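Local coordinates for protein putative enoyl-CoA hydratase/isomerase (Acinetobacter baumannii, PDB 3FDU) that probably acts on acyl-CoA thioesters as an enoyl-CoA hydratase or isomerase of the crotonase superfamily, though its own substrate is not established, at residues G13-L18 with H198-P203; H60-G65 with V115-Q120; N66-F71 with V137-S142. The protein carries 4 engineered substitutions. One frame throughout, in Å; residues are numbered along the deposited sequence.

Contact 1: residues G13-L18 with H198-P203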
loop_
_atom_site.group_PDB
_atom_site.type_symbol
_atom_site.label_atom_id
_atom_site.label_comp_id
_atom_site.label_asym_id
_atom_site.label_seq_id
_atom_site.Cartn_x
_atom_site.Cartn_y
_atom_site.Cartn_z
ATOM N N GLY A 13 -35.195 -5.596 0.970
ATOM C CA GLY A 13 -34.810 -4.786 -0.190
ATOM C C GLY A 13 -33.447 -5.159 -0.784
ATOM O O GLY A 13 -32.684 -4.265 -1.191
ATOM N N GLY A 14 -33.149 -6.462 -0.844
ATOM C CA GLY A 14 -31.887 -6.983 -1.401
ATOM C C GLY A 14 -30.668 -6.864 -0.464
ATOM O O GLY A 14 -29.557 -7.310 -0.815
ATOM N N VAL A 15 -30.874 -6.262 0.711
ATOM C CA VAL A 15 -29.812 -6.159 1.729
ATOM C C VAL A 15 -29.879 -7.248 2.805
ATOM O O VAL A 15 -30.849 -7.328 3.582
ATOM C CB VAL A 15 -29.818 -4.794 2.447
ATOM C CG1 VAL A 15 -28.676 -4.765 3.438
ATOM C CG2 VAL A 15 -29.679 -3.608 1.439
ATOM N N LEU A 16 -28.870 -8.099 2.840
ATOM C CA LEU A 16 -28.816 -9.145 3.862
ATOM C C LEU A 16 -27.959 -8.643 5.023
ATOM O O LEU A 16 -26.779 -8.316 4.823
ATOM C CB LEU A 16 -28.228 -10.428 3.285
ATOM C CG LEU A 16 -27.821 -11.427 4.385
ATOM C CD1 LEU A 16 -28.989 -11.847 5.289
ATOM C CD2 LEU A 16 -27.149 -12.718 3.785
ATOM N N THR A 17 -28.540 -8.511 6.215
ATOM C CA THR A 17 -27.765 -8.027 7.366
ATOM C C THR A 17 -27.519 -9.228 8.245
ATOM O O THR A 17 -28.476 -9.908 8.669
ATOM C CB THR A 17 -28.473 -6.879 8.182
ATOM O OG1 THR A 17 -28.759 -5.763 7.331
ATOM C CG2 THR A 17 -27.585 -6.361 9.365
ATOM N N LEU A 18 -26.242 -9.539 8.465
ATOM C CA LEU A 18 -25.854 -10.638 9.351
ATOM C C LEU A 18 -25.311 -10.028 10.637
ATOM O O LEU A 18 -24.314 -9.302 10.636
ATOM C CB LEU A 18 -24.802 -11.545 8.704
ATOM C CG LEU A 18 -25.313 -12.373 7.497
ATOM C CD1 LEU A 18 -24.210 -13.139 6.814
ATOM C CD2 LEU A 18 -26.391 -13.330 7.995
ATOM N N HIS A 198 -27.710 2.069 -1.395
ATOM C CA HIS A 198 -27.161 2.710 -2.589
ATOM C C HIS A 198 -26.598 1.668 -3.557
ATOM O O HIS A 198 -26.866 1.716 -4.751
ATOM C CB HIS A 198 -26.098 3.758 -2.221
ATOM C CG HIS A 198 -25.372 4.348 -3.411
ATOM N ND1 HIS A 198 -26.024 4.966 -4.458
ATOM C CD2 HIS A 198 -24.046 4.483 -3.669
ATOM C CE1 HIS A 198 -25.138 5.419 -5.328
ATOM N NE2 HIS A 198 -23.929 5.143 -4.866
ATOM N N LEU A 199 -25.825 0.711 -3.055
ATOM C CA LEU A 199 -25.299 -0.327 -3.925
ATOM C C LEU A 199 -26.414 -1.194 -4.550
ATOM O O LEU A 199 -26.269 -1.602 -5.709
ATOM C CB LEU A 199 -24.259 -1.215 -3.207
ATOM C CG LEU A 199 -22.993 -0.464 -2.758
ATOM C CD1 LEU A 199 -21.916 -1.449 -2.151
ATOM C CD2 LEU A 199 -22.427 0.296 -3.935
ATOM N N THR A 200 -27.489 -1.503 -3.817
ATOM C CA THR A 200 -28.526 -2.343 -4.435
ATOM C C THR A 200 -29.255 -1.562 -5.542
ATOM O O THR A 200 -29.883 -2.153 -6.409
ATOM C CB THR A 200 -29.581 -2.867 -3.450
ATOM O OG1 THR A 200 -30.404 -1.764 -3.037
ATOM C CG2 THR A 200 -28.930 -3.462 -2.246
ATOM N N ALA A 201 -29.208 -0.246 -5.527
ATOM C CA ALA A 201 -29.821 0.490 -6.638
ATOM C C ALA A 201 -28.941 0.548 -7.917
ATOM O O ALA A 201 -29.389 1.065 -8.926
ATOM C CB ALA A 201 -30.237 1.892 -6.191
ATOM N N LEU A 202 -27.704 0.025 -7.859
ATOM C CA LEU A 202 -26.763 0.024 -9.010
ATOM C C LEU A 202 -26.822 -1.338 -9.658
ATOM O O LEU A 202 -27.367 -2.260 -9.053
ATOM C CB LEU A 202 -25.306 0.386 -8.580
ATOM C CG LEU A 202 -25.192 1.785 -7.922
ATOM C CD1 LEU A 202 -23.781 2.191 -7.312
ATOM C CD2 LEU A 202 -25.608 2.861 -8.912
ATOM N N PRO A 203 -26.321 -1.475 -10.904
ATOM C CA PRO A 203 -26.471 -2.744 -11.626
ATOM C C PRO A 203 -25.675 -3.851 -10.999
ATOM O O PRO A 203 -24.466 -3.691 -10.735
ATOM C CB PRO A 203 -25.909 -2.437 -13.021
ATOM C CG PRO A 203 -26.128 -0.981 -13.196
ATOM C CD PRO A 203 -25.841 -0.405 -11.792
#
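At the edge of the crotonase core, the tight turn of the beta hairpin made by strands 7-12 and 15-20 rests on helix 188-200 near T200, which meets V15, G14 and G13. The contact is small, 96 Å² in all, and T200 supplies most of it. Its methyl does the main work: T200 CG2 lies 3.8 Å from V15 CG2, and the two beta-branched side chains cross at about a right angle. V15 presents this methyl because its other branch, CG1, stands anti to the backbone N (chi1 -178°), which leaves CG2 beside that N.

G13 and G14 both have positive phi, conformations that glycine adopts readily. T200 OG1 is 3.9 Å from G13 O, too far for a hydrogen bond; the hydroxyl instead bonds to Q197 O within its own helix. V15 also packs on Q193 and A196 of that helix. With its hydroxyl turned back to the helix, threonine can offer carbon to the hairpin, and the join therefore rests on a small patch of van der Waals contact, without a directional bond.

Contact 2: residues H60-G65 with V115-Q120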
loop_
_atom_site.group_PDB
_atom_site.type_symbol
_atom_site.label_atom_id
_atom_site.label_comp_id
_atom_site.label_asym_id
_atom_site.label_seq_id
_atom_site.Cartn_x
_atom_site.Cartn_y
_atom_site.Cartn_z
ATOM N N HIS A 60 -23.184 -3.333 20.813
ATOM C CA HIS A 60 -22.032 -2.434 21.055
ATOM C C HIS A 60 -20.620 -2.934 20.693
ATOM O O HIS A 60 -19.668 -2.165 20.820
ATOM C CB HIS A 60 -22.002 -1.985 22.513
ATOM C CG HIS A 60 -23.286 -1.354 22.974
ATOM N ND1 HIS A 60 -23.784 -0.193 22.423
ATOM C CD2 HIS A 60 -24.169 -1.726 23.936
ATOM C CE1 HIS A 60 -24.919 0.130 23.027
ATOM N NE2 HIS A 60 -25.179 -0.786 23.942
ATOM N N ASP A 61 -20.506 -4.189 20.263
ATOM C CA ASP A 61 -19.201 -4.818 19.892
ATOM C C ASP A 61 -19.270 -5.576 18.571
ATOM O O ASP A 61 -20.316 -6.089 18.197
ATOM C CB ASP A 61 -18.748 -5.816 20.977
ATOM C CG ASP A 61 -18.464 -5.120 22.297
ATOM O OD1 ASP A 61 -17.478 -4.363 22.348
ATOM O OD2 ASP A 61 -19.252 -5.341 23.257
ATOM N N PHE A 62 -18.155 -5.653 17.864
ATOM C CA PHE A 62 -18.121 -6.466 16.662
ATOM C C PHE A 62 -17.731 -7.914 17.019
ATOM O O PHE A 62 -18.540 -8.847 16.923
ATOM C CB PHE A 62 -17.111 -5.869 15.677
ATOM C CG PHE A 62 -16.993 -6.657 14.392
ATOM C CD1 PHE A 62 -18.114 -7.208 13.812
ATOM C CD2 PHE A 62 -15.736 -6.835 13.762
ATOM C CE1 PHE A 62 -18.029 -7.906 12.579
ATOM C CE2 PHE A 62 -15.641 -7.571 12.518
ATOM C CZ PHE A 62 -16.797 -8.097 11.952
ATOM N N THR A 63 -16.505 -8.094 17.474
ATOM C CA THR A 63 -16.069 -9.405 18.022
ATOM C C THR A 63 -14.818 -9.326 18.888
ATOM O O THR A 63 -13.793 -8.644 18.566
ATOM C CB THR A 63 -15.891 -10.511 16.918
ATOM O OG1 THR A 63 -15.404 -11.721 17.511
ATOM C CG2 THR A 63 -14.860 -10.073 15.914
ATOM N N ALA A 64 -14.923 -10.012 20.030
ATOM C CA ALA A 64 -13.815 -10.104 20.972
ATOM C C ALA A 64 -12.746 -11.077 20.446
ATOM O O ALA A 64 -11.721 -11.310 21.090
ATOM C CB ALA A 64 -14.336 -10.595 22.366
ATOM N N GLY A 65 -12.975 -11.663 19.283
ATOM C CA GLY A 65 -11.952 -12.614 18.753
ATOM C C GLY A 65 -12.271 -14.085 19.036
ATOM O O GLY A 65 -13.391 -14.430 19.397
ATOM N N VAL A 115 -10.193 -8.066 13.169
ATOM C CA VAL A 115 -9.397 -7.269 12.233
ATOM C C VAL A 115 -9.155 -8.011 10.887
ATOM O O VAL A 115 -9.249 -7.389 9.826
ATOM C CB VAL A 115 -7.995 -6.892 12.792
ATOM C CG1 VAL A 115 -7.113 -6.183 11.715
ATOM C CG2 VAL A 115 -8.093 -5.913 13.956
ATOM N N THR A 116 -8.775 -9.299 10.914
ATOM C CA THR A 116 -8.404 -9.948 9.621
ATOM C C THR A 116 -9.595 -10.139 8.654
ATOM O O THR A 116 -9.395 -10.152 7.447
ATOM C CB THR A 116 -7.689 -11.266 9.831
ATOM O OG1 THR A 116 -8.574 -12.159 10.512
ATOM C CG2 THR A 116 -6.390 -11.067 10.649
ATOM N N ILE A 117 -10.813 -10.282 9.179
ATOM C CA ILE A 117 -11.988 -10.337 8.325
ATOM C C ILE A 117 -12.229 -9.003 7.576
ATOM O O ILE A 117 -12.787 -9.000 6.474
ATOM C CB ILE A 117 -13.277 -10.800 9.083
ATOM C CG1 ILE A 117 -14.323 -11.245 8.054
ATOM C CG2 ILE A 117 -13.849 -9.641 9.933
ATOM C CD1 ILE A 117 -15.063 -12.458 8.332
ATOM N N LEU A 118 -11.770 -7.880 8.142
ATOM C CA LEU A 118 -11.887 -6.564 7.480
ATOM C C LEU A 118 -11.130 -6.556 6.165
ATOM O O LEU A 118 -11.497 -5.836 5.221
ATOM C CB LEU A 118 -11.318 -5.451 8.379
ATOM C CG LEU A 118 -11.958 -5.380 9.767
ATOM C CD1 LEU A 118 -11.352 -4.200 10.492
ATOM C CD2 LEU A 118 -13.509 -5.273 9.609
ATOM N N LEU A 119 -10.071 -7.341 6.108
ATOM C CA LEU A 119 -9.267 -7.453 4.886
ATOM C C LEU A 119 -9.951 -8.279 3.802
ATOM O O LEU A 119 -9.477 -8.299 2.646
ATOM C CB LEU A 119 -7.907 -8.071 5.170
ATOM C CG LEU A 119 -7.032 -7.238 6.114
ATOM C CD1 LEU A 119 -5.901 -8.171 6.651
ATOM C CD2 LEU A 119 -6.469 -5.963 5.458
ATOM N N GLN A 120 -11.030 -8.973 4.155
ATOM C CA GLN A 120 -11.895 -9.560 3.135
ATOM C C GLN A 120 -13.093 -8.695 2.725
ATOM O O GLN A 120 -13.803 -9.039 1.779
ATOM C CB GLN A 120 -12.409 -10.960 3.572
ATOM C CG GLN A 120 -11.457 -11.813 4.419
ATOM C CD GLN A 120 -10.079 -11.939 3.859
ATOM O OE1 GLN A 120 -9.875 -12.065 2.642
ATOM N NE2 GLN A 120 -9.098 -11.887 4.739
#
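The F62 ring meets I117 at its edge and, obliquely, L118; all three residues are buried near the middle of the chain. I117 CG2 lies in the ring plane, 3.8 Å from F62 CE2 and 3.9 Å from F62 CZ, so the methyl straddles one ring bond. L118 arrives more loosely, with CD2 4.3 Å from F62 CE2. Phenylalanine suits the place because it carries a flat apolar group far from its backbone: CG is anti to the backbone N (chi1 179°), which brings the ring against I117 and L118. I104 of strand 102-106 touches all three side chains.

Behind the ring, T63 lays CG2 4.0 Å above one face while its OG1 accepts from G65 N at 3.0 Å, an ST turn; OG1 also bonds to N27 O. At G65 a CB would be pressed against the carbonyl O of A64, which favours glycine. On the other segment, T116 O accepts from L119 N and Q120 NE2, which reach it from opposite faces of its plane; Q120 NE2, 3.2 Å from T116 O, also bonds to G145 O. Connecting segments thus pack on a core strand, as befits the layered beta-alpha crotonase fold.

Contact 3: residues N66-F71 with V137-S142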
loop_
_atom_site.group_PDB
_atom_site.type_symbol
_atom_site.label_atom_id
_atom_site.label_comp_id
_atom_site.label_asym_id
_atom_site.label_seq_id
_atom_site.Cartn_x
_atom_site.Cartn_y
_atom_site.Cartn_z
ATOM N N ASN A 66 -11.279 -14.961 18.876
ATOM C CA ASN A 66 -11.480 -16.403 19.106
ATOM C C ASN A 66 -11.869 -16.637 20.583
ATOM O O ASN A 66 -11.222 -16.131 21.461
ATOM C CB ASN A 66 -10.173 -17.147 18.797
ATOM C CG ASN A 66 -10.352 -18.614 18.728
ATOM O OD1 ASN A 66 -11.369 -19.102 18.198
ATOM N ND2 ASN A 66 -9.358 -19.373 19.258
ATOM N N ASP A 67 -12.927 -17.399 20.837
ATOM C CA ASP A 67 -13.324 -17.726 22.207
ATOM C C ASP A 67 -12.225 -18.496 22.978
ATOM O O ASP A 67 -11.768 -19.616 22.548
ATOM C CB ASP A 67 -14.614 -18.521 22.145
ATOM C CG ASP A 67 -15.165 -18.860 23.532
ATOM O OD1 ASP A 67 -16.074 -18.142 23.959
ATOM O OD2 ASP A 67 -14.685 -19.827 24.176
ATOM N N MET A 68 -11.789 -17.926 24.114
ATOM C CA MET A 68 -10.571 -18.455 24.737
ATOM C C MET A 68 -10.820 -19.820 25.410
ATOM O O MET A 68 -9.966 -20.703 25.401
ATOM C CB MET A 68 -9.866 -17.421 25.655
ATOM C CG MET A 68 -8.352 -17.714 25.782
ATOM S SD MET A 68 -7.298 -17.217 24.390
ATOM C CE MET A 68 -8.242 -16.974 22.921
ATOM N N LYS A 69 -12.009 -20.011 25.957
ATOM C CA LYS A 69 -12.354 -21.297 26.530
ATOM C C LYS A 69 -12.283 -22.393 25.465
ATOM O O LYS A 69 -11.618 -23.403 25.677
ATOM C CB LYS A 69 -13.746 -21.263 27.140
ATOM C CG LYS A 69 -13.685 -21.298 28.650
ATOM C CD LYS A 69 -14.708 -20.364 29.301
ATOM C CE LYS A 69 -14.250 -19.996 30.710
ATOM N NZ LYS A 69 -15.089 -18.880 31.255
ATOM N N ASP A 70 -12.957 -22.165 24.337
ATOM C CA ASP A 70 -12.900 -23.022 23.146
ATOM C C ASP A 70 -11.441 -23.266 22.741
ATOM O O ASP A 70 -11.031 -24.416 22.493
ATOM C CB ASP A 70 -13.669 -22.325 22.005
ATOM C CG ASP A 70 -13.998 -23.235 20.828
ATOM O OD1 ASP A 70 -14.666 -24.261 21.017
ATOM O OD2 ASP A 70 -13.672 -22.875 19.685
ATOM N N PHE A 71 -10.662 -22.199 22.641
ATOM C CA PHE A 71 -9.293 -22.300 22.202
ATOM C C PHE A 71 -8.478 -23.265 23.085
ATOM O O PHE A 71 -7.599 -23.964 22.614
ATOM C CB PHE A 71 -8.613 -20.939 22.201
ATOM C CG PHE A 71 -7.195 -20.984 21.707
ATOM C CD1 PHE A 71 -6.917 -21.409 20.403
ATOM C CD2 PHE A 71 -6.143 -20.637 22.534
ATOM C CE1 PHE A 71 -5.613 -21.464 19.941
ATOM C CE2 PHE A 71 -4.800 -20.690 22.063
ATOM C CZ PHE A 71 -4.542 -21.103 20.778
ATOM N N VAL A 137 0.718 -12.580 17.719
ATOM C CA VAL A 137 2.098 -12.748 18.241
ATOM C C VAL A 137 2.170 -12.945 19.762
ATOM O O VAL A 137 2.944 -13.792 20.269
ATOM C CB VAL A 137 3.047 -11.627 17.750
ATOM C CG1 VAL A 137 4.395 -11.678 18.548
ATOM C CG2 VAL A 137 3.328 -11.838 16.216
ATOM N N SER A 138 1.392 -12.161 20.513
ATOM C CA SER A 138 1.502 -12.239 21.974
ATOM C C SER A 138 0.800 -13.478 22.502
ATOM O O SER A 138 1.100 -13.933 23.614
ATOM C CB SER A 138 0.980 -10.956 22.662
ATOM O OG SER A 138 -0.351 -10.738 22.235
ATOM N N LEU A 139 -0.081 -14.081 21.709
ATOM C CA LEU A 139 -0.653 -15.378 22.098
ATOM C C LEU A 139 0.299 -16.546 21.761
ATOM O O LEU A 139 -0.010 -17.664 22.096
ATOM C CB LEU A 139 -2.008 -15.622 21.406
ATOM C CG LEU A 139 -3.158 -14.709 21.845
ATOM C CD1 LEU A 139 -4.346 -14.793 20.881
ATOM C CD2 LEU A 139 -3.583 -15.103 23.294
ATOM N N GLY A 140 1.436 -16.308 21.106
ATOM C CA GLY A 140 2.289 -17.445 20.618
ATOM C C GLY A 140 1.859 -18.072 19.281
ATOM O O GLY A 140 2.311 -19.164 18.903
ATOM N N LEU A 141 0.991 -17.364 18.557
ATOM C CA LEU A 141 0.539 -17.779 17.252
ATOM C C LEU A 141 1.197 -16.995 16.102
ATOM O O LEU A 141 2.385 -16.625 16.174
ATOM C CB LEU A 141 -0.990 -17.682 17.220
ATOM C CG LEU A 141 -1.690 -18.501 18.332
ATOM C CD1 LEU A 141 -3.162 -18.126 18.680
ATOM C CD2 LEU A 141 -1.617 -20.018 17.926
ATOM N N SER A 142 0.471 -16.775 15.010
ATOM C CA SER A 142 1.112 -16.246 13.790
ATOM C C SER A 142 -0.011 -15.726 12.918
ATOM O O SER A 142 -1.175 -15.820 13.304
ATOM C CB SER A 142 1.940 -17.354 13.045
ATOM O OG SER A 142 1.089 -18.458 12.736
#
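F71 against L141 and M68 against L139 are apolar contacts, and these alone join the two segments. F71 and L141 approach from opposite directions, and F71 CZ stands 3.9 Å from L141 CD1, an oblique meeting with the ring. The phenyl gets there because CG is anti to the backbone N (chi1 -178°), which carries the ring across to L141; leucine offers the CD1 methyl of its branched end. M241 of helix 239-248 touches both side chains. The second meeting is looser: M68 SD lies 4.4 Å from L139 CD2, a distance that the long, unbranched methionine can span from its helix.

The polar interactions shape each segment separately. D67 caps helix 68-76: its OD2 accepts from D70 N at 2.9 Å with an N-H...O angle of 178°, while OD1 makes a salt bridge to R22. Aspartate suits an N-cap, where its carboxylate serves a backbone N-H of the first turn. V137 to G140 form a type I turn closed by G140 N to V137 O at 3.1 Å, and G140 has the positive phi that glycine tolerates.

Two partners place the contact. L141 O bonds to S206 OG of a third subunit, and N66 ND2 bonds to a glycerol, probably from the crystallisation liquor, that also lies near F71 and may mark a pocket. The contact thus joins an N-capped helix to a turn-bearing loop at a subunit interface of the crotonase-type trimer.

From the N terminus the chain passes first through 13-18, whose partner 198-203 comes some 180 residues later, so contact 1 closes a long loop that contains both other contacts. Within it, 60-65 runs directly into 66-71; their partners, 115-120 and 137-142, follow in the same order, so contacts 2 and 3 cross. The centres of contacts 2 and 3 are about 15 Å apart, while contacts 1 and 3 sit on opposite sides of the chain's centre. Together they tie the edge hairpin to helix 188-200, and the segment following strand 52-57 to the helical turn at 115-120 and the loop between strand 131-133 and helix 147-155.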